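Local coordinates for protein putative TetR-family transcriptional regulator (Rhodococcus sp., PDB 2G3B) that probably acts as a TetR-family transcriptional repressor, binding DNA through a helix-turn-helix domain at the end of a helical regulatory body that pairs into a dimer, at residues Ala123-Glu128 and Thr154-Val159; Tyr42-Lys45 and Gly49-Glu52; Asp6-Ala11 and Gly38-His43. All blocks are in the same frame, centred on the assembly; numbering follows the deposited sequence.

Interaction 1: Ala123-Glu128 and Thr154-Val159; sequences AAWVSE and TMTALV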
loop_
_atom_site.group_PDB
_atom_site.type_symbol
_atom_site.label_atom_id
_atom_site.label_comp_id
_atom_site.label_asym_id
_atom_site.label_seq_id
_atom_site.Cartn_x
_atom_site.Cartn_y
_atom_site.Cartn_z
ATOM N N ALA A 123 13.626 -4.389 -2.288
ATOM C CA ALA A 123 14.956 -3.843 -1.962
ATOM C C ALA A 123 15.689 -3.375 -3.214
ATOM O O ALA A 123 16.366 -2.371 -3.196
ATOM C CB ALA A 123 15.785 -4.852 -1.179
ATOM N N ALA A 124 15.521 -4.103 -4.326
ATOM C CA ALA A 124 16.108 -3.714 -5.601
ATOM C C ALA A 124 15.509 -2.384 -6.125
ATOM O O ALA A 124 16.238 -1.505 -6.572
ATOM C CB ALA A 124 15.911 -4.870 -6.621
ATOM N N TRP A 125 14.197 -2.228 -6.011
ATOM C CA TRP A 125 13.540 -0.981 -6.394
ATOM C C TRP A 125 14.032 0.171 -5.513
ATOM O O TRP A 125 14.434 1.250 -6.003
ATOM C CB TRP A 125 12.011 -1.155 -6.262
ATOM C CG TRP A 125 11.172 0.053 -6.556
ATOM C CD1 TRP A 125 11.517 1.161 -7.316
ATOM C CD2 TRP A 125 9.823 0.282 -6.088
ATOM N NE1 TRP A 125 10.430 2.067 -7.316
ATOM C CE2 TRP A 125 9.409 1.552 -6.563
ATOM C CE3 TRP A 125 8.953 -0.452 -5.260
ATOM C CZ2 TRP A 125 8.138 2.086 -6.285
ATOM C CZ3 TRP A 125 7.697 0.069 -4.964
ATOM C CH2 TRP A 125 7.298 1.327 -5.474
ATOM N N VAL A 126 13.985 -0.052 -4.221
ATOM C CA VAL A 126 14.489 0.935 -3.248
ATOM C C VAL A 126 15.940 1.396 -3.565
ATOM O O VAL A 126 16.270 2.582 -3.507
ATOM C CB VAL A 126 14.411 0.311 -1.836
ATOM C CG1 VAL A 126 15.197 1.189 -0.806
ATOM C CG2 VAL A 126 12.904 0.234 -1.376
ATOM N N SER A 127 16.789 0.445 -3.931
ATOM C CA SER A 127 18.193 0.705 -4.224
ATOM C C SER A 127 18.406 1.621 -5.415
ATOM O O SER A 127 19.338 2.428 -5.417
ATOM C CB SER A 127 18.950 -0.626 -4.394
ATOM O OG SER A 127 20.328 -0.411 -4.480
ATOM N N GLU A 128 17.542 1.536 -6.434
ATOM C CA GLU A 128 17.664 2.456 -7.581
ATOM C C GLU A 128 17.440 3.861 -7.104
ATOM O O GLU A 128 18.147 4.782 -7.508
ATOM C CB GLU A 128 16.590 2.189 -8.642
ATOM C CG GLU A 128 16.515 0.805 -9.151
ATOM C CD GLU A 128 15.303 0.622 -10.152
ATOM O OE1 GLU A 128 14.650 1.624 -10.527
ATOM O OE2 GLU A 128 15.011 -0.512 -10.535
ATOM N N THR A 154 10.949 5.479 2.049
ATOM C CA THR A 154 9.791 6.327 2.192
ATOM C C THR A 154 9.130 6.708 0.846
ATOM O O THR A 154 7.912 6.635 0.688
ATOM C CB THR A 154 10.221 7.558 3.040
ATOM O OG1 THR A 154 10.560 7.054 4.306
ATOM C CG2 THR A 154 9.107 8.525 3.205
HETATM N N MSE A 155 9.939 7.098 -0.127
HETATM C CA MSE A 155 9.384 7.492 -1.411
HETATM C C MSE A 155 8.731 6.329 -2.114
HETATM O O MSE A 155 7.650 6.475 -2.675
HETATM C CB MSE A 155 10.446 8.107 -2.295
HETATM C CG MSE A 155 10.805 9.495 -1.849
HETATM SE SE MSE A 155 12.323 10.232 -2.766
HETATM C CE MSE A 155 12.470 8.980 -4.235
ATOM N N THR A 156 9.369 5.167 -2.076
ATOM C CA THR A 156 8.775 3.997 -2.745
ATOM C C THR A 156 7.544 3.529 -1.987
ATOM O O THR A 156 6.579 3.052 -2.600
ATOM C CB THR A 156 9.759 2.865 -2.922
ATOM O OG1 THR A 156 10.275 2.494 -1.649
ATOM C CG2 THR A 156 10.909 3.284 -3.886
ATOM N N ALA A 157 7.586 3.615 -0.651
ATOM C CA ALA A 157 6.393 3.293 0.148
ATOM C C ALA A 157 5.214 4.232 -0.193
ATOM O O ALA A 157 4.046 3.801 -0.256
ATOM C CB ALA A 157 6.703 3.319 1.668
ATOM N N LEU A 158 5.512 5.514 -0.389
ATOM C CA LEU A 158 4.520 6.510 -0.866
ATOM C C LEU A 158 3.903 6.118 -2.226
ATOM O O LEU A 158 2.686 6.136 -2.406
ATOM C CB LEU A 158 5.133 7.945 -0.942
ATOM C CG LEU A 158 4.230 9.014 -1.589
ATOM C CD1 LEU A 158 2.885 9.208 -0.716
ATOM C CD2 LEU A 158 4.963 10.357 -1.852
ATOM N N VAL A 159 4.733 5.684 -3.155
ATOM C CA VAL A 159 4.193 5.163 -4.446
ATOM C C VAL A 159 3.221 3.977 -4.216
ATOM O O VAL A 159 2.150 3.929 -4.793
ATOM C CB VAL A 159 5.368 4.716 -5.401
ATOM C CG1 VAL A 159 4.855 3.868 -6.627
ATOM C CG2 VAL A 159 6.207 5.972 -5.834
#

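Interaction 2: Tyr42-Lys45 and Gly49-Glu52; sequences YHFK and GLLE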
loop_
_atom_site.group_PDB
_atom_site.type_symbol
_atom_site.label_atom_id
_atom_site.label_comp_id
_atom_site.label_asym_id
_atom_site.label_seq_id
_atom_site.Cartn_x
_atom_site.Cartn_y
_atom_site.Cartn_z
ATOM N N TYR A 42 10.128 -27.136 -14.952
ATOM C CA TYR A 42 11.546 -27.159 -15.310
ATOM C C TYR A 42 12.239 -25.802 -15.082
ATOM O O TYR A 42 13.341 -25.750 -14.538
ATOM C CB TYR A 42 11.744 -27.618 -16.747
ATOM C CG TYR A 42 13.209 -27.838 -17.089
ATOM C CD1 TYR A 42 13.954 -28.906 -16.511
ATOM C CD2 TYR A 42 13.859 -26.992 -17.981
ATOM C CE1 TYR A 42 15.326 -29.091 -16.824
ATOM C CE2 TYR A 42 15.212 -27.158 -18.270
ATOM C CZ TYR A 42 15.926 -28.209 -17.704
ATOM O OH TYR A 42 17.254 -28.368 -18.028
ATOM N N HIS A 43 11.612 -24.709 -15.507
ATOM C CA HIS A 43 12.295 -23.395 -15.337
ATOM C C HIS A 43 12.178 -22.808 -13.967
ATOM O O HIS A 43 13.061 -22.075 -13.550
ATOM C CB HIS A 43 11.768 -22.343 -16.325
ATOM C CG HIS A 43 12.167 -22.609 -17.737
ATOM N ND1 HIS A 43 13.482 -22.815 -18.103
ATOM C CD2 HIS A 43 11.439 -22.699 -18.876
ATOM C CE1 HIS A 43 13.544 -23.049 -19.404
ATOM N NE2 HIS A 43 12.322 -22.975 -19.899
ATOM N N PHE A 44 11.058 -23.035 -13.292
ATOM C CA PHE A 44 10.758 -22.295 -12.051
ATOM C C PHE A 44 10.622 -23.190 -10.808
ATOM O O PHE A 44 10.494 -22.698 -9.697
ATOM C CB PHE A 44 9.509 -21.437 -12.273
ATOM C CG PHE A 44 9.670 -20.454 -13.418
ATOM C CD1 PHE A 44 8.972 -20.637 -14.619
ATOM C CD2 PHE A 44 10.546 -19.353 -13.302
ATOM C CE1 PHE A 44 9.135 -19.721 -15.687
ATOM C CE2 PHE A 44 10.719 -18.438 -14.376
ATOM C CZ PHE A 44 10.004 -18.624 -15.549
ATOM N N LYS A 45 10.647 -24.501 -11.044
ATOM C CA LYS A 45 10.692 -25.575 -10.041
ATOM C C LYS A 45 9.358 -25.859 -9.397
ATOM O O LYS A 45 8.937 -27.023 -9.319
ATOM C CB LYS A 45 11.753 -25.329 -8.944
ATOM C CG LYS A 45 11.894 -26.527 -8.011
ATOM C CD LYS A 45 12.701 -26.228 -6.746
ATOM C CE LYS A 45 12.812 -27.500 -5.895
ATOM N NZ LYS A 45 12.849 -27.057 -4.471
ATOM N N GLY A 49 8.763 -20.691 -6.640
ATOM C CA GLY A 49 9.784 -20.268 -7.655
ATOM C C GLY A 49 9.143 -19.435 -8.769
ATOM O O GLY A 49 9.717 -18.441 -9.226
ATOM N N LEU A 50 7.940 -19.837 -9.208
ATOM C CA LEU A 50 7.165 -19.085 -10.219
ATOM C C LEU A 50 6.883 -17.662 -9.734
ATOM O O LEU A 50 7.110 -16.667 -10.459
ATOM C CB LEU A 50 5.839 -19.850 -10.633
ATOM C CG LEU A 50 4.891 -19.144 -11.663
ATOM C CD1 LEU A 50 5.616 -18.975 -13.004
ATOM C CD2 LEU A 50 3.521 -19.841 -11.899
ATOM N N LEU A 51 6.430 -17.545 -8.489
ATOM C CA LEU A 51 6.003 -16.235 -7.966
ATOM C C LEU A 51 7.217 -15.324 -7.773
ATOM O O LEU A 51 7.181 -14.119 -8.128
ATOM C CB LEU A 51 5.240 -16.407 -6.642
ATOM C CG LEU A 51 3.860 -17.086 -6.748
ATOM C CD1 LEU A 51 3.288 -17.442 -5.393
ATOM C CD2 LEU A 51 2.883 -16.240 -7.507
ATOM N N GLU A 52 8.283 -15.895 -7.213
ATOM C CA GLU A 52 9.559 -15.170 -7.106
ATOM C C GLU A 52 9.972 -14.618 -8.462
ATOM O O GLU A 52 10.253 -13.450 -8.600
ATOM C CB GLU A 52 10.665 -16.063 -6.583
ATOM C CG GLU A 52 12.025 -15.310 -6.592
ATOM C CD GLU A 52 13.167 -16.068 -5.886
ATOM O OE1 GLU A 52 12.966 -16.533 -4.744
ATOM O OE2 GLU A 52 14.271 -16.186 -6.468
#

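Interaction 3: Asp6-Ala11 and Gly38-His43; sequences DAILKA and GLLYYH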
loop_
_atom_site.group_PDB
_atom_site.type_symbol
_atom_site.label_atom_id
_atom_site.label_comp_id
_atom_site.label_asym_id
_atom_site.label_seq_id
_atom_site.Cartn_x
_atom_site.Cartn_y
_atom_site.Cartn_z
ATOM N N ASP A 6 9.704 -15.867 -20.694
ATOM C CA ASP A 6 8.998 -14.572 -20.816
ATOM C C ASP A 6 7.479 -14.717 -21.001
ATOM O O ASP A 6 6.725 -13.975 -20.381
ATOM C CB ASP A 6 9.589 -13.762 -21.984
ATOM C CG ASP A 6 8.887 -12.391 -22.191
ATOM O OD1 ASP A 6 9.386 -11.378 -21.639
ATOM O OD2 ASP A 6 7.834 -12.323 -22.893
ATOM N N ALA A 7 7.032 -15.674 -21.840
ATOM C CA ALA A 7 5.599 -15.950 -22.020
ATOM C C ALA A 7 4.970 -16.447 -20.735
ATOM O O ALA A 7 3.856 -16.058 -20.386
ATOM C CB ALA A 7 5.352 -16.995 -23.178
ATOM N N ILE A 8 5.684 -17.304 -20.010
ATOM C CA ILE A 8 5.153 -17.822 -18.761
ATOM C C ILE A 8 4.946 -16.661 -17.749
ATOM O O ILE A 8 3.908 -16.586 -17.054
ATOM C CB ILE A 8 6.059 -18.931 -18.125
ATOM C CG1 ILE A 8 5.940 -20.242 -18.940
ATOM C CG2 ILE A 8 5.629 -19.189 -16.690
ATOM C CD1 ILE A 8 7.130 -21.252 -18.716
ATOM N N LEU A 9 5.957 -15.811 -17.655
ATOM C CA LEU A 9 5.978 -14.748 -16.635
ATOM C C LEU A 9 4.928 -13.681 -17.000
ATOM O O LEU A 9 4.155 -13.213 -16.156
ATOM C CB LEU A 9 7.413 -14.175 -16.522
ATOM C CG LEU A 9 8.378 -15.235 -15.947
ATOM C CD1 LEU A 9 9.799 -14.772 -15.832
ATOM C CD2 LEU A 9 7.840 -15.742 -14.613
ATOM N N LYS A 10 4.856 -13.334 -18.278
ATOM C CA LYS A 10 3.832 -12.403 -18.749
ATOM C C LYS A 10 2.399 -12.905 -18.395
ATOM O O LYS A 10 1.532 -12.128 -17.960
ATOM C CB LYS A 10 4.014 -12.255 -20.247
ATOM C CG LYS A 10 2.994 -11.403 -20.963
ATOM C CD LYS A 10 3.138 -11.676 -22.451
ATOM C CE LYS A 10 4.376 -10.957 -22.974
ATOM N N ALA A 11 2.136 -14.188 -18.644
ATOM C CA ALA A 11 0.845 -14.795 -18.295
ATOM C C ALA A 11 0.653 -14.842 -16.782
ATOM O O ALA A 11 -0.456 -14.714 -16.275
ATOM C CB ALA A 11 0.756 -16.253 -18.913
ATOM N N GLY A 38 4.925 -28.951 -17.429
ATOM C CA GLY A 38 6.256 -29.500 -17.137
ATOM C C GLY A 38 7.377 -28.509 -17.499
ATOM O O GLY A 38 8.452 -28.452 -16.844
ATOM N N LEU A 39 7.156 -27.712 -18.535
ATOM C CA LEU A 39 8.203 -26.711 -18.878
ATOM C C LEU A 39 8.255 -25.663 -17.807
ATOM O O LEU A 39 9.349 -25.178 -17.442
ATOM C CB LEU A 39 7.967 -26.050 -20.219
ATOM C CG LEU A 39 9.017 -25.005 -20.631
ATOM C CD1 LEU A 39 10.381 -25.667 -20.956
ATOM C CD2 LEU A 39 8.540 -24.173 -21.756
ATOM N N LEU A 40 7.075 -25.294 -17.307
ATOM C CA LEU A 40 7.010 -24.272 -16.264
ATOM C C LEU A 40 7.771 -24.761 -15.005
ATOM O O LEU A 40 8.612 -24.017 -14.414
ATOM C CB LEU A 40 5.526 -23.900 -16.037
ATOM C CG LEU A 40 5.201 -22.749 -15.107
ATOM C CD1 LEU A 40 3.812 -22.146 -15.486
ATOM C CD2 LEU A 40 5.233 -23.308 -13.662
ATOM N N TYR A 41 7.540 -26.018 -14.620
ATOM C CA TYR A 41 8.261 -26.588 -13.491
ATOM C C TYR A 41 9.755 -26.782 -13.725
ATOM O O TYR A 41 10.556 -26.638 -12.790
ATOM C CB TYR A 41 7.692 -27.932 -13.088
ATOM C CG TYR A 41 6.278 -27.878 -12.570
ATOM C CD1 TYR A 41 5.931 -27.071 -11.507
ATOM C CD2 TYR A 41 5.296 -28.719 -13.105
ATOM C CE1 TYR A 41 4.626 -27.045 -11.020
ATOM C CE2 TYR A 41 3.973 -28.704 -12.611
ATOM C CZ TYR A 41 3.661 -27.886 -11.580
ATOM O OH TYR A 41 2.382 -27.896 -11.081
ATOM N N TYR A 42 10.128 -27.136 -14.952
ATOM C CA TYR A 42 11.546 -27.159 -15.310
ATOM C C TYR A 42 12.239 -25.802 -15.082
ATOM O O TYR A 42 13.341 -25.750 -14.538
ATOM C CB TYR A 42 11.744 -27.618 -16.747
ATOM C CG TYR A 42 13.209 -27.838 -17.089
ATOM C CD1 TYR A 42 13.954 -28.906 -16.511
ATOM C CD2 TYR A 42 13.859 -26.992 -17.981
ATOM C CE1 TYR A 42 15.326 -29.091 -16.824
ATOM C CE2 TYR A 42 15.212 -27.158 -18.270
ATOM C CZ TYR A 42 15.926 -28.209 -17.704
ATOM O OH TYR A 42 17.254 -28.368 -18.028
ATOM N N HIS A 43 11.612 -24.709 -15.507
ATOM C CA HIS A 43 12.295 -23.395 -15.337
ATOM C C HIS A 43 12.178 -22.808 -13.967
ATOM O O HIS A 43 13.061 -22.075 -13.550
ATOM C CB HIS A 43 11.768 -22.343 -16.325
ATOM C CG HIS A 43 12.167 -22.609 -17.737
ATOM N ND1 HIS A 43 13.482 -22.815 -18.103
ATOM C CD2 HIS A 43 11.439 -22.699 -18.876
ATOM C CE1 HIS A 43 13.544 -23.049 -19.404
ATOM N NE2 HIS A 43 12.322 -22.975 -19.899
#

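Interaction 1: Ala123-Glu128 and Thr154-Val159
With its CG anti to the backbone N (chi1 177°), Trp-125 turns its indole toward helix 148-167, where Thr-156 (chi1 57°) comes to meet it: OG1 lies between backbone N and carbonyl carbon, leaving the CG2 methyl to face the ring. That methyl sits 3.7 Å from the centroid of the five-membered ring of Trp-125, a CH-pi contact over the face of that ring, to one side of the indole as a whole; its closest ring atom is CE2. Farther out, Trp-125 CH2 lies 3.4 Å from Thr-156 O, and Val-159 CG1 meets the same CH2 from near the ring plane at 3.7 Å. Val-126 CG2 packs at 3.5 Å against Thr-156 OG1, a hydroxyl bonded to the carbonyls of Ala-152 and Val-153 and to Arg-165 of the second subunit. Without the indole, as with an alanine here, the Thr-156 methyl and Val-159 CG1 would probably lose the surface they pack on, leaving a gap between the helices. The axes of segments 123-128 and 154-159 approach to 9.7 Å at 119°, in the C-terminal helical domain of a TetR-family dimer; a glycerol, probably from the crystallisation liquor, lies beside the indole and may mark a pocket.

Interaction 2: Tyr42-Lys45 and Gly49-Glu52
Phe-44 ends its helix and turns its side chain toward the start of the next one, where Leu-50 receives it, while Gly-49 meets the Phe-44 carbonyl. Starting at CB, the methylene rests on the backbone of Leu-50, 3.8 Å from Leu-50 N and only slightly farther from Leu-50 CA. With chi1 at -58°, CG stands anti to the carbonyl carbon, and the ring then reaches past the Leu-50 side chain into the core. One ring face is covered near its rim by the CB of the preceding residue, His-43. On the side of Leu-50, Phe-44 CD1 meets Leu-50 CD1 at 4.1 Å, the two side chains slanting across one another. Beyond that, Phe-44 CE1 packs on Ile-8 CG2 at 3.7 Å, and the tip atom CZ of Phe-44 lies equally close to Leu-9 CD2, so the end of the ring is buried against helix 2-23.

This is the exit of the predicted helix-turn-helix of this TetR-family protein: helix 37-44, the second helix of that motif, gives way to the long helix 47-66 through a very short turn. Lys-45, with a positive phi of 78°, is where the chain leaves helical geometry.

Across the turn, the backbones come close as well. Phe-44 O receives a CA-H...O contact from Gly-49 CA at 3.3 Å, with an angle of 152° at the hydrogen. The glycine matters sterically: a CB on it would point at this carbonyl and collide with it. Gly-49 N is bonded to Asp-46 OD1 at the start of the new helix. One turn on, Glu-52 forms a salt bridge to Arg-120 of helix 115-139, linking helix 47-66 to the C-terminal domain.

Interaction 3: Asp6-Ala11 and Gly38-His43
Leu-39 comes first, pointing at helix 2-23 and touching Ile-8 lightly, with its CD2 4.4 Å from Ile-8 CD1. Its backbone N is bonded to Ser-36 OG, in the turn just before this helix. Leu-40 carries the main part of the contact. Its CG is anti to the backbone N (chi1 -173°), which directs the branched end past Ile-8, and the two side chains pass at a slant. Leu-40 CD1 lies 3.7 Å from Ile-8 CG2, while the other arm of the isoleucine reaches the root of the leucine: Ile-8 CD1 sits 3.9 Å from Leu-40 CA. Ile-8 thus straddles Leu-40, one branch at its tip and one at its base. Val-29 of helix 26-33 also packs on Leu-40, so the first three helices of the domain meet here. The exposed Tyr-41 and Tyr-42 lie on the same helix, consistent with the DNA-reading face in TetR relatives. His-43 turns toward helix 2-23 again, though at the margin of the contact. No hydrogen bond or charge pair crosses between the two segments; the predicted recognition helix meets helix 2-23 here through the fit of aliphatic branches, so shape and burial probably do most of the work at this point.

In the fold
From the N terminus, interaction 3 is the first to open, at residues 6-11; the chain runs on through the rest of helix 2-23 and helix 26-33 before 38-43 closes the loop. Interaction 2 starts on the last two residues of that segment, Tyr-42 and His-43, and closes at once at 49-52. The two overlap along helix 37-44, their centres about 7 Å apart, and merge into one core that joins helices 2-23, 37-44 and 47-66 in the DNA-binding domain. Interaction 1 follows in series, neither nested in nor crossing the others, closing residues 123-128 onto 154-159 in the C-terminal domain. Its centre is about 25 Å from that of interaction 2, with helix 47-66 running between the domains.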